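Local coordinates for protein octopine dehydrogenase (Pecten maximus, PDB 3C7A) that catalyses the NADH-dependent reductive condensation of L-arginine with pyruvate to D-octopine, preferring L-arginine to other amino acids for its positively charged guanidinium group, at residues A[215-220]-A[355-360]; A[250-255]-A[348-353]; A[278-283]-A[288-293]. All coordinates share one frame; numbering follows the deposited sequence.

Contact 1. Residues A[215-220]-A[355-360]; sequences ILFGRW and IMWAQE
F217 drives the edge of its phenyl ring into the face of the W357 indole, an aromatic pair that joins helix 211-220 to helix 349-362. The stack is T-shaped: the planes stand 76° apart and the phenyl centroid lies 5.0 Å from the centroid of the five-membered ring. F217 CD1 makes the closest touch, 3.6 Å from W357 CD2, one of the two atoms where the indole rings are fused. Its neighbour CE1 looks down on W357 CG and CD1, while F217 CB sits 4.1 Å from W357 CZ3.

W357 has CG anti to the backbone N, which sends its indole out toward the other helix. The same torsion in F217 (chi1 180°) lets the phenyl ring meet the indole with its CD1-CE1 edge. Phenylalanine suits its place as a flat, apolar ring with C-H groups at the rim; tryptophan bridges axes 11.1 Å apart and offers a broad face to receive that edge. Its benzo end reaches the opposing backbone, where W357 CH2 comes within 4.0 Å of L216 O, an oxygen already accepting from W220 N.

The polar part of the indole is served by water. One molecule at the ring edge accepts from W357 NE1 at 3.3 Å and donates to the carbonyl O of W220. The W220 ring turns from this contact and meets H308 edge-to-face.

The segments cross at 82°, and the main touch between them is T-shaped aromatic packing within the alpha-helical domain of the opine dehydrogenase family; helix 211-220 also carries the active-site residue H212.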
loop_
_atom_site.group_PDB
_atom_site.type_symbol
_atom_site.label_atom_id
_atom_site.label_comp_id
_atom_site.label_asym_id
_atom_site.label_seq_id
_atom_site.Cartn_x
_atom_site.Cartn_y
_atom_site.Cartn_z
ATOM N N ILE A 215 -8.625 3.799 16.164
ATOM C CA ILE A 215 -10.016 3.364 16.346
ATOM C C ILE A 215 -10.117 2.170 17.308
ATOM O O ILE A 215 -11.054 2.090 18.113
ATOM C CB ILE A 215 -10.702 3.064 14.978
ATOM C CG1 ILE A 215 -10.873 4.362 14.175
ATOM C CG2 ILE A 215 -12.058 2.369 15.169
ATOM C CD1 ILE A 215 -11.198 4.162 12.700
ATOM N N LEU A 216 -9.146 1.261 17.228
ATOM C CA LEU A 216 -9.071 0.111 18.133
ATOM C C LEU A 216 -8.703 0.516 19.567
ATOM O O LEU A 216 -9.225 -0.054 20.531
ATOM C CB LEU A 216 -8.086 -0.941 17.601
ATOM C CG LEU A 216 -8.474 -1.736 16.345
ATOM C CD1 LEU A 216 -7.255 -2.425 15.746
ATOM C CD2 LEU A 216 -9.578 -2.753 16.633
ATOM N N PHE A 217 -7.812 1.500 19.695
ATOM C CA PHE A 217 -7.398 2.037 20.998
ATOM C C PHE A 217 -8.520 2.825 21.685
ATOM O O PHE A 217 -8.638 2.805 22.911
ATOM C CB PHE A 217 -6.142 2.911 20.848
ATOM C CG PHE A 217 -5.650 3.516 22.142
ATOM C CD1 PHE A 217 -4.926 2.754 23.057
ATOM C CD2 PHE A 217 -5.900 4.854 22.439
ATOM C CE1 PHE A 217 -4.466 3.311 24.252
ATOM C CE2 PHE A 217 -5.445 5.422 23.630
ATOM C CZ PHE A 217 -4.728 4.649 24.539
ATOM N N GLY A 218 -9.338 3.514 20.891
ATOM C CA GLY A 218 -10.452 4.305 21.412
ATOM C C GLY A 218 -11.538 3.496 22.105
ATOM O O GLY A 218 -12.180 3.983 23.039
ATOM N N ARG A 219 -11.734 2.258 21.652
ATOM C CA ARG A 219 -12.803 1.396 22.162
ATOM C C ARG A 219 -12.335 0.376 23.210
ATOM O O ARG A 219 -13.043 0.126 24.191
ATOM C CB ARG A 219 -13.519 0.694 20.994
ATOM C CG ARG A 219 -14.694 -0.214 21.378
ATOM C CD ARG A 219 -15.891 0.570 21.912
ATOM N NE ARG A 219 -16.982 -0.311 22.337
ATOM C CZ ARG A 219 -17.107 -0.828 23.558
ATOM N NH1 ARG A 219 -16.210 -0.563 24.501
ATOM N NH2 ARG A 219 -18.136 -1.617 23.840
ATOM N N TRP A 220 -11.148 -0.197 23.009
ATOM C CA TRP A 220 -10.644 -1.268 23.882
ATOM C C TRP A 220 -9.425 -0.870 24.726
ATOM O O TRP A 220 -8.815 -1.722 25.381
ATOM C CB TRP A 220 -10.328 -2.529 23.064
ATOM C CG TRP A 220 -11.418 -2.947 22.104
ATOM C CD1 TRP A 220 -11.368 -2.900 20.740
ATOM C CD2 TRP A 220 -12.713 -3.470 22.440
ATOM N NE1 TRP A 220 -12.547 -3.362 20.205
ATOM C CE2 TRP A 220 -13.390 -3.716 21.224
ATOM C CE3 TRP A 220 -13.366 -3.751 23.649
ATOM C CZ2 TRP A 220 -14.691 -4.232 21.182
ATOM C CZ3 TRP A 220 -14.659 -4.267 23.605
ATOM C CH2 TRP A 220 -15.306 -4.501 22.378
ATOM N N ILE A 355 1.948 3.417 19.130
ATOM C CA ILE A 355 2.956 2.405 18.782
ATOM C C ILE A 355 3.238 1.450 19.953
ATOM O O ILE A 355 3.269 0.231 19.769
ATOM C CB ILE A 355 4.279 3.056 18.268
ATOM C CG1 ILE A 355 4.048 3.749 16.918
ATOM C CG2 ILE A 355 5.400 2.015 18.141
ATOM C CD1 ILE A 355 5.115 4.769 16.543
ATOM N N MET A 356 3.426 2.011 21.149
ATOM C CA MET A 356 3.757 1.225 22.344
ATOM C C MET A 356 2.628 0.279 22.773
ATOM O O MET A 356 2.889 -0.836 23.235
ATOM C CB MET A 356 4.159 2.138 23.512
ATOM C CG MET A 356 5.406 3.003 23.273
ATOM S SD MET A 356 6.945 2.097 22.972
ATOM C CE MET A 356 7.240 1.339 24.571
ATOM N N TRP A 357 1.383 0.725 22.610
ATOM C CA TRP A 357 0.206 -0.081 22.951
ATOM C C TRP A 357 -0.042 -1.216 21.950
ATOM O O TRP A 357 -0.352 -2.341 22.349
ATOM C CB TRP A 357 -1.043 0.805 23.077
ATOM C CG TRP A 357 -2.299 0.051 23.448
ATOM C CD1 TRP A 357 -2.683 -0.336 24.701
ATOM C CD2 TRP A 357 -3.329 -0.402 22.555
ATOM N NE1 TRP A 357 -3.886 -1.003 24.645
ATOM C CE2 TRP A 357 -4.305 -1.057 23.342
ATOM C CE3 TRP A 357 -3.522 -0.319 21.169
ATOM C CZ2 TRP A 357 -5.459 -1.626 22.787
ATOM C CZ3 TRP A 357 -4.670 -0.885 20.617
ATOM C CH2 TRP A 357 -5.623 -1.530 21.428
ATOM N N ALA A 358 0.101 -0.913 20.661
ATOM C CA ALA A 358 -0.218 -1.863 19.589
ATOM C C ALA A 358 0.767 -3.030 19.469
ATOM O O ALA A 358 0.350 -4.165 19.224
ATOM C CB ALA A 358 -0.353 -1.139 18.253
ATOM N N GLN A 359 2.061 -2.749 19.639
ATOM C CA GLN A 359 3.101 -3.784 19.536
ATOM C C GLN A 359 2.980 -4.870 20.617
ATOM O O GLN A 359 3.304 -6.034 20.371
ATOM C CB GLN A 359 4.516 -3.170 19.505
ATOM C CG GLN A 359 4.962 -2.439 20.778
ATOM C CD GLN A 359 6.380 -1.878 20.690
ATOM O OE1 GLN A 359 6.897 -1.607 19.602
ATOM N NE2 GLN A 359 7.012 -1.692 21.844
ATOM N N GLU A 360 2.497 -4.481 21.797
ATOM C CA GLU A 360 2.299 -5.409 22.915
ATOM C C GLU A 360 1.138 -6.380 22.663
ATOM O O GLU A 360 1.179 -7.531 23.107
ATOM C CB GLU A 360 2.082 -4.626 24.219
ATOM C CG GLU A 360 2.253 -5.441 25.509
ATOM C CD GLU A 360 0.969 -6.124 25.977
ATOM O OE1 GLU A 360 -0.132 -5.731 25.532
ATOM O OE2 GLU A 360 1.064 -7.058 26.803
HETATM O O HOH W 1 -5.961 -2.666 26.533
#

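Contact 2. Residues A[250-255]-A[348-353]; sequences SNECKD and IPSNDK
E252 reaches from the middle of helix 240-263 to the start of helix 349-362 and lays its carboxylate over the first turn of that helix. The hydrogen bonds come first. S350 N donates to E252 OE2 (3.1 Å, 159°), which accepts through its syn lone pair. E252 OE1 is gripped twice: by N351 ND2 at 2.6 Å and 157°, close to the direction of the C-O bond, and by a weak bond from N351 N at 3.4 Å. The N351 amide holds the acceptor in its own plane, so the asparagine serves the same oxygen with side chain and backbone together. These N-H groups share out both oxygens of a buried carboxylate and fix its rotation. The helix N-terminus, where amides lack acceptors in their own helix, would be expected to favour the negative charge.

Apolar packing holds the stem. The chain of E252 is extended beyond CG (chi2 170°), and the methylenes pass obliquely across I348, with E252 CB 3.8 Å from I348 CG2. I348 also touches F337 and K338 of helix 330-344. A separate van der Waals approach brings P349 CD to 3.4 Å from E252 OE2; proline fits here, as the first helical residue needs no amide donor.

With a leucine at E252, the amides of S350 and N351 and the N351 side chain would probably be left without their acceptor at a buried helix start.

I348 occupies the N-cap position but has no polar side chain, and E252 supplies the acceptor instead: a helix N-terminus capped by a glutamate from a neighbouring helix of the same chain, within the alpha-helical domain and away from the known substrate and cofactor sites.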
loop_
_atom_site.group_PDB
_atom_site.type_symbol
_atom_site.label_atom_id
_atom_site.label_comp_id
_atom_site.label_asym_id
_atom_site.label_seq_id
_atom_site.Cartn_x
_atom_site.Cartn_y
_atom_site.Cartn_z
ATOM N N SER A 250 -2.703 14.116 12.823
ATOM C CA SER A 250 -2.674 14.809 11.530
ATOM C C SER A 250 -1.814 16.078 11.567
ATOM O O SER A 250 -1.117 16.391 10.595
ATOM C CB SER A 250 -4.097 15.149 11.073
ATOM O OG SER A 250 -4.092 15.868 9.849
ATOM N N ASN A 251 -1.876 16.806 12.683
ATOM C CA ASN A 251 -1.051 17.999 12.891
ATOM C C ASN A 251 0.448 17.677 12.933
ATOM O O ASN A 251 1.273 18.473 12.474
ATOM C CB ASN A 251 -1.474 18.739 14.168
ATOM C CG ASN A 251 -2.756 19.553 13.991
ATOM O OD1 ASN A 251 -3.222 19.785 12.873
ATOM N ND2 ASN A 251 -3.326 19.998 15.106
ATOM N N GLU A 252 0.786 16.509 13.478
ATOM C CA GLU A 252 2.175 16.037 13.532
ATOM C C GLU A 252 2.746 15.703 12.146
ATOM O O GLU A 252 3.947 15.869 11.913
ATOM C CB GLU A 252 2.312 14.850 14.498
ATOM C CG GLU A 252 2.316 15.258 15.979
ATOM C CD GLU A 252 2.199 14.086 16.952
ATOM O OE1 GLU A 252 2.268 12.915 16.525
ATOM O OE2 GLU A 252 2.036 14.345 18.164
ATOM N N CYS A 253 1.886 15.247 11.234
ATOM C CA CYS A 253 2.270 15.005 9.836
ATOM C C CYS A 253 2.704 16.297 9.125
ATOM O O CYS A 253 3.633 16.284 8.312
ATOM C CB CYS A 253 1.127 14.330 9.061
ATOM S SG CYS A 253 0.887 12.549 9.390
ATOM N N LYS A 254 2.030 17.403 9.442
ATOM C CA LYS A 254 2.353 18.718 8.875
ATOM C C LYS A 254 3.678 19.288 9.389
ATOM O O LYS A 254 4.432 19.893 8.621
ATOM C CB LYS A 254 1.210 19.710 9.122
ATOM C CG LYS A 254 0.048 19.571 8.140
ATOM C CD LYS A 254 -1.261 20.137 8.684
ATOM C CE LYS A 254 -1.362 21.654 8.531
ATOM N NZ LYS A 254 -0.786 22.385 9.699
ATOM N N ASP A 255 3.953 19.089 10.679
ATOM C CA ASP A 255 5.208 19.526 11.304
ATOM C C ASP A 255 6.446 18.918 10.634
ATOM O O ASP A 255 7.460 19.599 10.457
ATOM C CB ASP A 255 5.219 19.189 12.803
ATOM C CG ASP A 255 4.241 20.033 13.614
ATOM O OD1 ASP A 255 3.893 21.159 13.193
ATOM O OD2 ASP A 255 3.826 19.565 14.696
ATOM N N ILE A 348 7.170 13.590 18.084
ATOM C CA ILE A 348 5.787 13.197 17.764
ATOM C C ILE A 348 5.127 12.361 18.886
ATOM O O ILE A 348 4.973 11.144 18.747
ATOM C CB ILE A 348 5.692 12.456 16.386
ATOM C CG1 ILE A 348 6.784 11.380 16.252
ATOM C CG2 ILE A 348 5.770 13.452 15.232
ATOM C CD1 ILE A 348 6.519 10.337 15.166
ATOM N N PRO A 349 4.726 13.019 19.997
ATOM C CA PRO A 349 4.227 12.332 21.204
ATOM C C PRO A 349 2.940 11.510 21.049
ATOM O O PRO A 349 2.803 10.470 21.700
ATOM C CB PRO A 349 4.004 13.483 22.197
ATOM C CG PRO A 349 3.830 14.691 21.350
ATOM C CD PRO A 349 4.737 14.483 20.177
ATOM N N SER A 350 2.012 11.970 20.208
ATOM C CA SER A 350 0.741 11.268 19.990
ATOM C C SER A 350 0.901 9.975 19.184
ATOM O O SER A 350 0.259 8.965 19.492
ATOM C CB SER A 350 -0.290 12.188 19.328
ATOM O OG SER A 350 -0.835 13.105 20.264
ATOM N N ASN A 351 1.749 10.017 18.156
ATOM C CA ASN A 351 2.078 8.827 17.363
ATOM C C ASN A 351 2.814 7.761 18.181
ATOM O O ASN A 351 2.584 6.564 17.993
ATOM C CB ASN A 351 2.897 9.201 16.118
ATOM C CG ASN A 351 2.027 9.655 14.949
ATOM O OD1 ASN A 351 1.763 8.886 14.023
ATOM N ND2 ASN A 351 1.586 10.906 14.987
ATOM N N ASP A 352 3.689 8.205 19.086
ATOM C CA ASP A 352 4.466 7.309 19.956
ATOM C C ASP A 352 3.591 6.454 20.879
ATOM O O ASP A 352 3.889 5.278 21.110
ATOM C CB ASP A 352 5.466 8.109 20.805
ATOM C CG ASP A 352 6.634 8.662 19.995
ATOM O OD1 ASP A 352 6.874 8.200 18.857
ATOM O OD2 ASP A 352 7.326 9.564 20.513
ATOM N N LYS A 353 2.518 7.051 21.399
ATOM C CA LYS A 353 1.629 6.390 22.359
ATOM C C LYS A 353 0.887 5.195 21.755
ATOM O O LYS A 353 0.701 4.172 22.419
ATOM C CB LYS A 353 0.639 7.399 22.956
ATOM C CG LYS A 353 -0.142 6.880 24.168
ATOM C CD LYS A 353 -0.818 8.007 24.943
ATOM C CE LYS A 353 -2.121 8.448 24.295
ATOM N NZ LYS A 353 -2.713 9.621 24.998
#

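Contact 3. Residues A[278-283]-A[288-293]; sequences WYLEYY and QDDHDL
L280, near the end of helix 275-282, meets D290, and the preceding residue, Y279, meets L293; the two pairs close a helix-loop-helix connection whose second helix, 293-298, begins just after its N-cap residue D292. The route through L280 is short. Its CB points toward the loop without touching it and carries CG outward. From there L280 CD1 comes 4.5 Å from D290 CB, a methyl against a methylene. The other methyl, L280 CD2, stops 4.2 Å from D290 OD2, a loose approach with no hydrogen bond in it. The aspartate is exposed, so it can probably keep its solvation beside the leucine, and the backbone of D290 is held separately, by a bond from Y276 OH to its O.

Y279 is more deeply set. W278 CZ3 lies over the centre of one face of its ring, I297 of the second helix touches it, and its OH shares a weak hydrogen bond with Y303 OH. L293 comes to it with CG anti to the backbone N (chi1 -173°), which brings the branch end nearer: L293 CD1 rests 4.4 Å from Y279 CD2.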
loop_
_atom_site.group_PDB
_atom_site.type_symbol
_atom_site.label_atom_id
_atom_site.label_comp_id
_atom_site.label_asym_id
_atom_site.label_seq_id
_atom_site.Cartn_x
_atom_site.Cartn_y
_atom_site.Cartn_z
ATOM N N TRP A 278 -9.418 16.660 3.612
ATOM C CA TRP A 278 -9.492 15.485 2.734
ATOM C C TRP A 278 -10.895 14.868 2.678
ATOM O O TRP A 278 -11.371 14.509 1.599
ATOM C CB TRP A 278 -8.455 14.430 3.152
ATOM C CG TRP A 278 -8.447 13.196 2.283
ATOM C CD1 TRP A 278 -7.827 13.049 1.074
ATOM C CD2 TRP A 278 -9.089 11.943 2.558
ATOM N NE1 TRP A 278 -8.044 11.785 0.579
ATOM C CE2 TRP A 278 -8.814 11.085 1.470
ATOM C CE3 TRP A 278 -9.869 11.460 3.619
ATOM C CZ2 TRP A 278 -9.293 9.770 1.409
ATOM C CZ3 TRP A 278 -10.345 10.152 3.559
ATOM C CH2 TRP A 278 -10.054 9.323 2.460
ATOM N N TYR A 279 -11.546 14.752 3.836
ATOM C CA TYR A 279 -12.889 14.169 3.935
ATOM C C TYR A 279 -13.958 14.947 3.162
ATOM O O TYR A 279 -14.812 14.347 2.504
ATOM C CB TYR A 279 -13.312 14.010 5.402
ATOM C CG TYR A 279 -13.008 12.648 5.993
ATOM C CD1 TYR A 279 -13.875 11.571 5.797
ATOM C CD2 TYR A 279 -11.858 12.436 6.754
ATOM C CE1 TYR A 279 -13.602 10.315 6.340
ATOM C CE2 TYR A 279 -11.575 11.183 7.302
ATOM C CZ TYR A 279 -12.451 10.129 7.091
ATOM O OH TYR A 279 -12.178 8.891 7.629
ATOM N N LEU A 280 -13.906 16.275 3.242
ATOM C CA LEU A 280 -14.895 17.133 2.585
ATOM C C LEU A 280 -14.719 17.215 1.065
ATOM O O LEU A 280 -15.689 17.443 0.338
ATOM C CB LEU A 280 -14.904 18.537 3.207
ATOM C CG LEU A 280 -15.842 18.800 4.394
ATOM C CD1 LEU A 280 -15.434 18.035 5.654
ATOM C CD2 LEU A 280 -15.919 20.294 4.686
ATOM N N GLU A 281 -13.489 17.021 0.595
ATOM C CA GLU A 281 -13.185 17.058 -0.838
ATOM C C GLU A 281 -13.627 15.801 -1.600
ATOM O O GLU A 281 -13.936 15.881 -2.793
ATOM C CB GLU A 281 -11.686 17.296 -1.069
ATOM C CG GLU A 281 -11.219 18.743 -0.880
ATOM C CD GLU A 281 -9.712 18.925 -1.070
ATOM O OE1 GLU A 281 -8.986 17.916 -1.215
ATOM O OE2 GLU A 281 -9.249 20.087 -1.070
ATOM N N TYR A 282 -13.671 14.658 -0.910
ATOM C CA TYR A 282 -13.897 13.351 -1.544
ATOM C C TYR A 282 -15.234 12.691 -1.172
ATOM O O TYR A 282 -15.800 11.929 -1.961
ATOM C CB TYR A 282 -12.727 12.406 -1.218
ATOM C CG TYR A 282 -12.845 11.004 -1.787
ATOM C CD1 TYR A 282 -12.554 10.745 -3.129
ATOM C CD2 TYR A 282 -13.233 9.934 -0.981
ATOM C CE1 TYR A 282 -12.658 9.457 -3.653
ATOM C CE2 TYR A 282 -13.341 8.643 -1.494
ATOM C CZ TYR A 282 -13.051 8.412 -2.829
ATOM O OH TYR A 282 -13.155 7.138 -3.339
ATOM N N TYR A 283 -15.724 12.966 0.036
ATOM C CA TYR A 283 -16.961 12.337 0.524
ATOM C C TYR A 283 -18.174 13.277 0.628
ATOM O O TYR A 283 -19.140 12.965 1.331
ATOM C CB TYR A 283 -16.723 11.652 1.879
ATOM C CG TYR A 283 -16.080 10.280 1.808
ATOM C CD1 TYR A 283 -16.748 9.201 1.225
ATOM C CD2 TYR A 283 -14.815 10.055 2.351
ATOM C CE1 TYR A 283 -16.165 7.937 1.167
ATOM C CE2 TYR A 283 -14.223 8.794 2.301
ATOM C CZ TYR A 283 -14.903 7.741 1.707
ATOM O OH TYR A 283 -14.322 6.494 1.653
ATOM N N GLN A 288 -23.951 13.860 5.725
ATOM C CA GLN A 288 -25.182 14.562 6.099
ATOM C C GLN A 288 -24.901 15.884 6.828
ATOM O O GLN A 288 -25.543 16.899 6.548
ATOM C CB GLN A 288 -26.071 13.660 6.963
ATOM C CG GLN A 288 -27.567 13.718 6.634
ATOM C CD GLN A 288 -28.202 15.077 6.902
ATOM O OE1 GLN A 288 -27.986 15.687 7.953
ATOM N NE2 GLN A 288 -29.001 15.551 5.951
ATOM N N ASP A 289 -23.945 15.858 7.757
ATOM C CA ASP A 289 -23.575 17.028 8.559
ATOM C C ASP A 289 -22.050 17.155 8.636
ATOM O O ASP A 289 -21.369 16.223 9.075
ATOM C CB ASP A 289 -24.185 16.915 9.962
ATOM C CG ASP A 289 -24.046 18.194 10.778
ATOM O OD1 ASP A 289 -23.834 19.279 10.194
ATOM O OD2 ASP A 289 -24.165 18.111 12.019
ATOM N N ASP A 290 -21.523 18.311 8.226
ATOM C CA ASP A 290 -20.075 18.474 8.021
ATOM C C ASP A 290 -19.371 19.594 8.816
ATOM O O ASP A 290 -18.259 19.996 8.459
ATOM C CB ASP A 290 -19.769 18.621 6.517
ATOM C CG ASP A 290 -20.288 19.936 5.917
ATOM O OD1 ASP A 290 -20.858 20.778 6.648
ATOM O OD2 ASP A 290 -20.121 20.128 4.692
ATOM N N HIS A 291 -19.995 20.084 9.889
ATOM C CA HIS A 291 -19.453 21.248 10.613
ATOM C C HIS A 291 -18.186 20.986 11.452
ATOM O O HIS A 291 -17.464 21.929 11.788
ATOM C CB HIS A 291 -20.542 21.978 11.420
ATOM C CG HIS A 291 -21.061 21.209 12.596
ATOM N ND1 HIS A 291 -20.609 21.419 13.880
ATOM C CD2 HIS A 291 -22.010 20.247 12.683
ATOM C CE1 HIS A 291 -21.249 20.612 14.708
ATOM N NE2 HIS A 291 -22.104 19.890 14.007
ATOM N N ASP A 292 -17.925 19.719 11.782
ATOM C CA ASP A 292 -16.642 19.303 12.377
ATOM C C ASP A 292 -16.266 17.855 12.017
ATOM O O ASP A 292 -17.036 17.160 11.347
ATOM C CB ASP A 292 -16.600 19.546 13.901
ATOM C CG ASP A 292 -17.691 18.798 14.664
ATOM O OD1 ASP A 292 -18.109 17.699 14.240
ATOM O OD2 ASP A 292 -18.122 19.315 15.717
ATOM N N LEU A 293 -15.086 17.415 12.458
ATOM C CA LEU A 293 -14.563 16.081 12.121
ATOM C C LEU A 293 -15.369 14.931 12.739
ATOM O O LEU A 293 -15.516 13.874 12.120
ATOM C CB LEU A 293 -13.076 15.966 12.499
ATOM C CG LEU A 293 -12.281 14.719 12.081
ATOM C CD1 LEU A 293 -12.180 14.576 10.559
ATOM C CD2 LEU A 293 -10.893 14.730 12.706
#

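Overall arrangement
All three contacts belong to the alpha-helical domain. Along the chain contact 1 encloses contact 2, and contact 2 encloses contact 3. Contacts 1 and 2 share helix 349-362, contact 2 at its first turn and contact 1 further along, with centres about 16 Å apart; their other partners, helices 211-220 and 240-263, are consecutive. Contact 3 stands off, its centre about 26 Å from contact 1's and about 22 Å from contact 2's, and ties helix 275-282 to the loop behind it. Thus one late helix joins two early ones. The side chains of L216 (contact 1) and Y279 (contact 3) lie about 6 and 8 Å from that of H212; contact 2 is away from the known sites.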